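Local atomic coordinates of Oxidored_FMN domain-containing protein ([Pseudomonas] geniculata N1, PDB entry 6L6J), a protein that probably oxidises the amine 6-hydroxypseudooxynicotine, using bound FMN and a [4Fe-4S] cluster as redox groups. Residues Thr300-Met305 with Asn331-Gly336; Gly51-Val56 with Ile317-Pro322; Leu433-Ala438 with Leu541-Cys546. All coordinates share one frame; numbering follows the deposited sequence.

Interaction 1: Thr300-Met305 with Asn331-Gly336; sequences TSPDAM and NKIDAG
Met305 and Ile333 reach across the contact tip to tip, with Met305 CE 3.7 Å from Ile333 CD1. The same CD1 methyl also faces Pro302, whose CB lies 4.3 Å from Ile333 CD1, so a single methyl serves both apolar contacts. Its position follows from the torsions of Ile333: CG1 stands beside the backbone N (chi1 -67°) and chi2 is extended, which carries CD1 toward Met305 and Pro302. The backbones stay well apart, the nearest pair being Pro302 CA and Ile333 CA at 7.7 Å. Phe24 of strand 24-26 touches both Met305 and Ile333 and adds an aromatic side to this apolar cluster. These are outer parts of a TIM barrel: helix 302-310 follows the seventh barrel strand, 293-296, and helix 329-334 comes after the eighth, 316-319.

Within the segments, hydrogen bonds cap the helices. Ser301 is the N-cap of helix 302-310, its OG accepting weakly from Ala304 N at 3.4 Å. At the other helix, Gly336 adopts positive phi (66°) as the C-prime residue of a Schellman motif, and Gly336 N bonds to Ile333 O at 2.8 Å.

Charged groups turn to other partners. Lys332 NZ forms salt bridges with Glu379 and Asp326, Asp334 pairs with Arg2, and Asp303 OD1 is hydrogen-bonded to the hydroxyl of Tyr6.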
loop_
_atom_site.group_PDB
_atom_site.type_symbol
_atom_site.label_atom_id
_atom_site.label_comp_id
_atom_site.label_asym_id
_atom_site.label_seq_id
_atom_site.Cartn_x
_atom_site.Cartn_y
_atom_site.Cartn_z
ATOM N N THR A 300 14.165 2.307 0.371
ATOM C CA THR A 300 14.455 0.952 0.922
ATOM C C THR A 300 15.963 0.686 0.976
ATOM O O THR A 300 16.386 -0.042 1.885
ATOM C CB THR A 300 13.785 -0.134 0.070
ATOM O OG1 THR A 300 12.516 0.377 -0.350
ATOM C CG2 THR A 300 13.636 -1.435 0.828
ATOM N N SER A 301 16.707 1.166 -0.030
ATOM C CA SER A 301 18.188 1.115 -0.130
ATOM C C SER A 301 18.804 2.157 0.796
ATOM O O SER A 301 18.614 3.363 0.603
ATOM C CB SER A 301 18.673 1.327 -1.545
ATOM O OG SER A 301 20.112 1.361 -1.611
ATOM N N PRO A 302 19.585 1.720 1.809
ATOM C CA PRO A 302 20.293 2.654 2.685
ATOM C C PRO A 302 21.261 3.584 1.936
ATOM O O PRO A 302 21.418 4.714 2.369
ATOM C CB PRO A 302 21.077 1.748 3.651
ATOM C CG PRO A 302 20.374 0.399 3.568
ATOM C CD PRO A 302 19.833 0.310 2.157
ATOM N N ASP A 303 21.859 3.103 0.838
ATOM C CA ASP A 303 22.829 3.866 -0.007
ATOM C C ASP A 303 22.092 4.928 -0.838
ATOM O O ASP A 303 22.643 6.034 -1.029
ATOM C CB ASP A 303 23.655 2.904 -0.845
ATOM C CG ASP A 303 24.468 1.952 0.013
ATOM O OD1 ASP A 303 24.932 2.386 1.082
ATOM O OD2 ASP A 303 24.620 0.785 -0.371
ATOM N N ALA A 304 20.871 4.629 -1.280
ATOM C CA ALA A 304 19.988 5.605 -1.949
ATOM C C ALA A 304 19.713 6.745 -0.963
ATOM O O ALA A 304 19.762 7.948 -1.402
ATOM C CB ALA A 304 18.710 4.932 -2.402
ATOM N N MET A 305 19.422 6.369 0.303
ATOM C CA MET A 305 19.052 7.309 1.397
ATOM C C MET A 305 20.268 8.191 1.695
ATOM O O MET A 305 20.131 9.418 1.749
ATOM C CB MET A 305 18.589 6.563 2.661
ATOM C CG MET A 305 17.255 5.847 2.485
ATOM S SD MET A 305 16.687 4.669 3.771
ATOM C CE MET A 305 18.078 4.657 4.875
ATOM N N ASN A 331 16.462 0.620 13.160
ATOM C CA ASN A 331 17.231 -0.079 14.229
ATOM C C ASN A 331 18.164 -1.116 13.602
ATOM O O ASN A 331 19.226 -1.386 14.216
ATOM C CB ASN A 331 16.333 -0.686 15.301
ATOM C CG ASN A 331 15.869 0.363 16.293
ATOM O OD1 ASN A 331 16.216 1.542 16.178
ATOM N ND2 ASN A 331 15.052 -0.049 17.244
ATOM N N LYS A 332 17.832 -1.634 12.413
ATOM C CA LYS A 332 18.650 -2.675 11.742
ATOM C C LYS A 332 19.908 -2.052 11.107
ATOM O O LYS A 332 20.999 -2.640 11.246
ATOM C CB LYS A 332 17.789 -3.427 10.731
ATOM C CG LYS A 332 16.469 -3.906 11.286
ATOM C CD LYS A 332 15.985 -5.192 10.685
ATOM C CE LYS A 332 14.477 -5.307 10.785
ATOM N NZ LYS A 332 13.960 -6.525 10.115
ATOM N N ILE A 333 19.770 -0.916 10.413
ATOM C CA ILE A 333 20.922 -0.133 9.861
ATOM C C ILE A 333 21.863 0.158 11.036
ATOM O O ILE A 333 23.066 -0.220 10.974
ATOM C CB ILE A 333 20.461 1.164 9.164
ATOM C CG1 ILE A 333 19.661 0.882 7.895
ATOM C CG2 ILE A 333 21.642 2.088 8.872
ATOM C CD1 ILE A 333 18.904 2.090 7.359
ATOM N N ASP A 334 21.294 0.723 12.105
ATOM C CA ASP A 334 22.026 1.104 13.350
ATOM C C ASP A 334 22.768 -0.093 13.981
ATOM O O ASP A 334 23.726 0.143 14.704
ATOM C CB ASP A 334 21.073 1.733 14.365
ATOM C CG ASP A 334 21.758 2.613 15.387
ATOM O OD1 ASP A 334 22.896 3.093 15.112
ATOM O OD2 ASP A 334 21.154 2.812 16.448
ATOM N N ALA A 335 22.354 -1.329 13.720
ATOM C CA ALA A 335 22.997 -2.557 14.243
ATOM C C ALA A 335 23.913 -3.209 13.191
ATOM O O ALA A 335 24.388 -4.347 13.464
ATOM C CB ALA A 335 21.919 -3.515 14.681
ATOM N N GLY A 336 24.141 -2.559 12.037
ATOM C CA GLY A 336 24.855 -3.157 10.889
ATOM C C GLY A 336 24.085 -4.318 10.260
ATOM O O GLY A 336 24.709 -5.197 9.640
#

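Interaction 2: Gly51-Val56 with Ile317-Pro322; sequences GGWGVV and IGAARP. With FMN (flavin mononucleotide), chain B; SF4 (iron/sulfur cluster), chain C.
Trp53 presents the six-membered part of its indole to Ala319, whose CB meets the ring obliquely, 3.5 Å from Trp53 CH2 and 3.6 Å from Trp53 CZ3. Having CG beside the backbone N (chi1 -65°) aims the ring at strand 316-319. Ile317 O lies near the ring plane at the same end of the indole, while Trp53 NE1 makes a weak hydrogen bond with Pro327 O.

Just beyond Ala319 the chain turns its amides to the FMN phosphate. Ala320 N donates to FMN O2P over 2.9 Å in an almost straight bond (177°), and Arg321 N donates to FMN O3P. The Arg321 side chain bends at chi3 (-52°), bringing the edge of its guanidinium to the phosphate: Arg321 NE reaches FMN O3P at 2.7 Å and Arg321 NH2 reaches FMN O1P at 2.9 Å. Asn348 OD1 and Gly268 O take NH1, which should restrict the group's rotation. Arg321 CD also passes 3.9 Å from sulfur S3 of the iron-sulfur cluster, so one residue borders both redox groups. These amides and the Arg321 guanidinium thus form part of the phosphate-binding site, at the C-terminal end of the eighth strand, as is characteristic of FMN-dependent TIM barrels.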
loop_
_atom_site.group_PDB
_atom_site.type_symbol
_atom_site.label_atom_id
_atom_site.label_comp_id
_atom_site.label_asym_id
_atom_site.label_seq_id
_atom_site.Cartn_x
_atom_site.Cartn_y
_atom_site.Cartn_z
ATOM N N GLY A 51 10.893 0.851 16.586
ATOM C CA GLY A 51 11.814 0.532 15.467
ATOM C C GLY A 51 12.863 1.600 15.170
ATOM O O GLY A 51 13.841 1.287 14.460
ATOM N N GLY A 52 12.687 2.824 15.663
ATOM C CA GLY A 52 13.762 3.835 15.725
ATOM C C GLY A 52 13.562 4.986 14.760
ATOM O O GLY A 52 14.551 5.763 14.510
ATOM N N TRP A 53 12.351 5.134 14.233
ATOM C CA TRP A 53 11.978 6.314 13.414
ATOM C C TRP A 53 12.026 7.549 14.319
ATOM O O TRP A 53 11.498 7.477 15.408
ATOM C CB TRP A 53 10.619 6.080 12.721
ATOM C CG TRP A 53 10.683 4.960 11.723
ATOM C CD1 TRP A 53 10.536 3.621 11.978
ATOM C CD2 TRP A 53 10.983 5.074 10.311
ATOM N NE1 TRP A 53 10.710 2.907 10.818
ATOM C CE2 TRP A 53 10.959 3.771 9.777
ATOM C CE3 TRP A 53 11.207 6.147 9.443
ATOM C CZ2 TRP A 53 11.192 3.515 8.430
ATOM C CZ3 TRP A 53 11.437 5.897 8.104
ATOM C CH2 TRP A 53 11.452 4.595 7.608
ATOM N N GLY A 54 12.747 8.586 13.909
ATOM C CA GLY A 54 12.936 9.855 14.637
ATOM C C GLY A 54 11.653 10.661 14.725
ATOM O O GLY A 54 11.462 11.315 15.747
ATOM N N VAL A 55 10.805 10.644 13.695
ATOM C CA VAL A 55 9.443 11.272 13.725
ATOM C C VAL A 55 8.393 10.210 13.328
ATOM O O VAL A 55 8.553 9.530 12.288
ATOM C CB VAL A 55 9.366 12.506 12.800
ATOM C CG1 VAL A 55 7.968 13.063 12.704
ATOM C CG2 VAL A 55 10.353 13.604 13.202
ATOM N N VAL A 56 7.319 10.086 14.095
ATOM C CA VAL A 56 6.155 9.266 13.673
ATOM C C VAL A 56 4.933 10.163 13.631
ATOM O O VAL A 56 4.674 10.856 14.617
ATOM C CB VAL A 56 6.005 8.022 14.546
ATOM C CG1 VAL A 56 4.723 7.276 14.243
ATOM C CG2 VAL A 56 7.221 7.126 14.350
ATOM N N ILE A 317 14.890 11.643 5.155
ATOM C CA ILE A 317 14.373 10.452 4.424
ATOM C C ILE A 317 12.911 10.247 4.854
ATOM O O ILE A 317 12.676 9.636 5.946
ATOM C CB ILE A 317 15.261 9.224 4.719
ATOM C CG1 ILE A 317 16.716 9.482 4.316
ATOM C CG2 ILE A 317 14.729 7.950 4.073
ATOM C CD1 ILE A 317 16.889 10.027 2.915
ATOM N N GLY A 318 11.973 10.755 4.047
ATOM C CA GLY A 318 10.532 10.528 4.254
ATOM C C GLY A 318 10.150 9.112 3.869
ATOM O O GLY A 318 10.587 8.674 2.793
ATOM N N ALA A 319 9.364 8.432 4.700
ATOM C CA ALA A 319 8.836 7.083 4.379
ATOM C C ALA A 319 7.424 6.896 4.931
ATOM O O ALA A 319 7.133 7.389 6.024
ATOM C CB ALA A 319 9.761 6.017 4.894
ATOM N N ALA A 320 6.586 6.203 4.166
ATOM C CA ALA A 320 5.324 5.582 4.643
ATOM C C ALA A 320 5.454 4.068 4.439
ATOM O O ALA A 320 5.683 3.369 5.428
ATOM C CB ALA A 320 4.110 6.177 3.935
ATOM N N ARG A 321 5.374 3.608 3.190
ATOM C CA ARG A 321 5.287 2.157 2.867
ATOM C C ARG A 321 6.485 1.416 3.457
ATOM O O ARG A 321 6.323 0.390 4.106
ATOM C CB ARG A 321 5.119 1.912 1.361
ATOM C CG ARG A 321 3.669 1.995 0.912
ATOM C CD ARG A 321 3.462 2.062 -0.578
ATOM N NE ARG A 321 4.267 3.113 -1.187
ATOM C CZ ARG A 321 4.449 3.235 -2.495
ATOM N NH1 ARG A 321 3.840 2.412 -3.333
ATOM N NH2 ARG A 321 5.237 4.170 -2.966
ATOM N N PRO A 322 7.723 1.893 3.268
ATOM C CA PRO A 322 8.889 1.215 3.849
ATOM C C PRO A 322 8.772 1.022 5.370
ATOM O O PRO A 322 9.124 -0.068 5.858
ATOM C CB PRO A 322 10.059 2.128 3.466
ATOM C CG PRO A 322 9.571 2.786 2.186
ATOM C CD PRO A 322 8.095 3.038 2.421
HETATM N N1 FMN B . -0.474 10.900 2.754
HETATM C C2 FMN B . -1.111 11.901 3.443
HETATM O O2 FMN B . -0.704 13.055 3.279
HETATM N N3 FMN B . -2.118 11.716 4.307
HETATM C C4 FMN B . -2.589 10.482 4.558
HETATM O O4 FMN B . -3.516 10.314 5.348
HETATM C C4A FMN B . -1.983 9.328 3.837
HETATM N N5 FMN B . -2.416 8.061 4.041
HETATM C C5A FMN B . -1.780 7.040 3.421
HETATM C C6 FMN B . -2.170 5.729 3.683
HETATM C C7 FMN B . -1.503 4.693 3.061
HETATM C C7M FMN B . -1.973 3.311 3.302
HETATM C C8 FMN B . -0.373 4.952 2.161
HETATM C C8M FMN B . 0.341 3.843 1.446
HETATM C C9 FMN B . 0.027 6.234 1.893
HETATM C C9A FMN B . -0.621 7.304 2.496
HETATM N N10 FMN B . -0.196 8.622 2.272
HETATM C C10 FMN B . -0.859 9.630 2.928
HETATM C "C1'" FMN B . 0.950 8.960 1.369
HETATM C "C2'" FMN B . 2.272 8.759 2.085
HETATM O "O2'" FMN B . 2.338 9.732 3.111
HETATM C "C3'" FMN B . 3.457 8.927 1.182
HETATM O "O3'" FMN B . 3.503 10.281 0.731
HETATM C "C4'" FMN B . 3.464 7.992 -0.027
HETATM O "O4'" FMN B . 3.084 6.654 0.374
HETATM C "C5'" FMN B . 4.820 7.996 -0.721
HETATM O "O5'" FMN B . 5.789 7.523 0.198
HETATM P P FMN B . 6.216 5.961 0.213
HETATM O O1P FMN B . 6.847 5.691 -1.134
HETATM O O2P FMN B . 7.164 5.905 1.370
HETATM O O3P FMN B . 4.927 5.195 0.444
HETATM FE FE1 SF4 C . 2.902 -3.986 -0.343
HETATM FE FE2 SF4 C . 4.921 -2.018 0.749
HETATM FE FE3 SF4 C . 3.426 -3.838 2.586
HETATM FE FE4 SF4 C . 2.019 -1.510 1.274
HETATM S S1 SF4 C . 3.707 -1.721 2.466
HETATM S S2 SF4 C . 1.700 -3.621 1.354
HETATM S S3 SF4 C . 3.166 -1.847 -0.461
HETATM S S4 SF4 C . 4.615 -4.120 0.906
#

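Interaction 3: Leu433-Ala438 with Leu541-Cys546; sequences LPRLSA and LARAGC
Pro434 and Arg543 mark the closest backbone approach, with Pro434 CA 9.2 Å from Arg543 CA, so the two segments meet through side chains. Leu433-Leu436 form a type II beta turn: Pro434 and Arg435 are its central residues, Arg435 has positive phi (70°), and Leu436 N bonds to Leu433 O at 3.3 Å. The other segment carries the last turn of the helix that begins at 533. Gly545, also at positive phi, is its Schellman glycine, with Gly545 N bonded to Ala542 O at 2.9 Å and Cys546 N to Leu541 O at 3.1 Å.

From this helix end Arg543 extends from CG to NE, and its guanidinium lies against the CB edge of Pro434, the two side chains running antiparallel past one another. Pro434 CB sits over the centre of one guanidinium face, 3.5 Å from Arg543 CZ. Arg435, bent at chi2 and chi3, comes to the edge of that group, where Arg435 NH1 lies 3.7 Å from Arg543 NH2; the guanidinium planes are nearly perpendicular, 86° apart.

Asp539, one helical turn before Arg543, makes salt bridges with both arginines, OD1 to Arg543 NE and OD2 to Arg435 NH1, and Arg435 NE also bonds to Arg271 O. A citrate, probably from the crystallisation liquor, lies about 3 Å from the Arg543 side chain. The direct contact is thus proline on guanidinium, while the ionic link between the Rossmann-like and second alpha/beta domains runs through Asp539, which probably offsets two like charges that would otherwise repel.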
loop_
_atom_site.group_PDB
_atom_site.type_symbol
_atom_site.label_atom_id
_atom_site.label_comp_id
_atom_site.label_asym_id
_atom_site.label_seq_id
_atom_site.Cartn_x
_atom_site.Cartn_y
_atom_site.Cartn_z
ATOM N N LEU A 433 6.890 -12.305 -14.765
ATOM C CA LEU A 433 5.903 -11.622 -15.647
ATOM C C LEU A 433 6.180 -10.121 -15.641
ATOM O O LEU A 433 6.663 -9.577 -14.651
ATOM C CB LEU A 433 4.478 -11.894 -15.161
ATOM C CG LEU A 433 3.971 -13.321 -15.321
ATOM C CD1 LEU A 433 2.597 -13.448 -14.692
ATOM C CD2 LEU A 433 3.942 -13.737 -16.782
ATOM N N PRO A 434 5.852 -9.381 -16.723
ATOM C CA PRO A 434 6.168 -7.958 -16.793
ATOM C C PRO A 434 5.551 -7.163 -15.629
ATOM O O PRO A 434 4.379 -7.318 -15.330
ATOM C CB PRO A 434 5.565 -7.502 -18.129
ATOM C CG PRO A 434 5.451 -8.768 -18.937
ATOM C CD PRO A 434 5.127 -9.843 -17.918
ATOM N N ARG A 435 6.418 -6.374 -15.005
ATOM C CA ARG A 435 6.232 -5.335 -13.950
ATOM C C ARG A 435 5.850 -5.954 -12.606
ATOM O O ARG A 435 5.569 -5.170 -11.694
ATOM C CB ARG A 435 5.430 -4.121 -14.435
ATOM C CG ARG A 435 3.978 -4.305 -14.811
ATOM C CD ARG A 435 3.616 -3.486 -16.051
ATOM N NE ARG A 435 4.188 -2.158 -16.011
ATOM C CZ ARG A 435 4.299 -1.315 -17.035
ATOM N NH1 ARG A 435 3.823 -1.634 -18.219
ATOM N NH2 ARG A 435 4.857 -0.127 -16.861
ATOM N N LEU A 436 6.091 -7.254 -12.425
ATOM C CA LEU A 436 5.838 -7.965 -11.147
ATOM C C LEU A 436 7.157 -8.373 -10.500
ATOM O O LEU A 436 7.139 -9.221 -9.618
ATOM C CB LEU A 436 4.987 -9.210 -11.419
ATOM C CG LEU A 436 3.498 -8.989 -11.667
ATOM C CD1 LEU A 436 2.759 -10.285 -11.409
ATOM C CD2 LEU A 436 2.929 -7.865 -10.808
ATOM N N SER A 437 8.264 -7.761 -10.892
ATOM C CA SER A 437 9.634 -8.162 -10.480
ATOM C C SER A 437 9.833 -7.967 -8.978
ATOM O O SER A 437 10.313 -8.928 -8.335
ATOM C CB SER A 437 10.675 -7.419 -11.257
ATOM O OG SER A 437 11.933 -7.982 -11.000
ATOM N N ALA A 438 9.531 -6.769 -8.456
ATOM C CA ALA A 438 9.679 -6.407 -7.018
ATOM C C ALA A 438 8.958 -7.407 -6.090
ATOM O O ALA A 438 9.373 -7.532 -4.951
ATOM C CB ALA A 438 9.147 -5.021 -6.781
ATOM N N LEU A 541 1.698 -10.361 -23.533
ATOM C CA LEU A 541 1.249 -10.828 -24.864
ATOM C C LEU A 541 1.439 -9.730 -25.908
ATOM O O LEU A 541 1.846 -10.052 -27.052
ATOM C CB LEU A 541 -0.222 -11.217 -24.791
ATOM C CG LEU A 541 -0.544 -12.532 -24.089
ATOM C CD1 LEU A 541 -2.032 -12.591 -23.789
ATOM C CD2 LEU A 541 -0.126 -13.731 -24.934
ATOM N N ALA A 542 1.115 -8.484 -25.574
ATOM C CA ALA A 542 1.311 -7.356 -26.515
ATOM C C ALA A 542 2.823 -7.267 -26.828
ATOM O O ALA A 542 3.197 -7.172 -28.033
ATOM C CB ALA A 542 0.732 -6.072 -25.955
ATOM N N ARG A 543 3.660 -7.405 -25.803
ATOM C CA ARG A 543 5.141 -7.334 -25.913
ATOM C C ARG A 543 5.718 -8.520 -26.687
ATOM O O ARG A 543 6.877 -8.450 -27.009
ATOM C CB ARG A 543 5.804 -7.359 -24.530
ATOM C CG ARG A 543 5.594 -6.100 -23.714
ATOM C CD ARG A 543 6.465 -6.201 -22.489
ATOM N NE ARG A 543 5.994 -5.375 -21.387
ATOM C CZ ARG A 543 6.723 -5.045 -20.332
ATOM N NH1 ARG A 543 7.970 -5.479 -20.241
ATOM N NH2 ARG A 543 6.193 -4.287 -19.384
ATOM N N ALA A 544 4.977 -9.612 -26.851
ATOM C CA ALA A 544 5.406 -10.770 -27.669
ATOM C C ALA A 544 5.073 -10.516 -29.149
ATOM O O ALA A 544 5.574 -11.286 -29.995
ATOM C CB ALA A 544 4.768 -12.032 -27.159
ATOM N N GLY A 545 4.274 -9.478 -29.442
ATOM C CA GLY A 545 3.852 -9.090 -30.797
ATOM C C GLY A 545 2.409 -9.464 -31.101
ATOM O O GLY A 545 1.967 -9.197 -32.248
ATOM N N CYS A 546 1.672 -10.056 -30.149
ATOM C CA CYS A 546 0.207 -10.309 -30.305
ATOM C C CYS A 546 -0.556 -8.982 -30.230
ATOM O O CYS A 546 -0.155 -8.116 -29.452
ATOM C CB CYS A 546 -0.371 -11.237 -29.247
ATOM S SG CYS A 546 0.555 -12.770 -29.022
#

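Overall arrangement
Interactions 1 and 2 are buried and belong to the same TIM barrel, their centres 12 Å apart, and they touch where Asn331 meets Gly51 and Gly52 and where Met305 meets Ile317. Their segments alternate along the chain (51-56, 300-305, 317-322, 331-336), and helix 302-310 leads into strand 316-319. Both contacts are apolar across the segments, but 317-322 goes on to bind the FMN phosphate, whereas interaction 1 remains on the barrel's outer layer. Interaction 3 lies 32-33 Å from the other two, centre to centre, at the surface between the later domains. There guanidinium groups, a proline and a shared aspartate replace methyl and indole contacts.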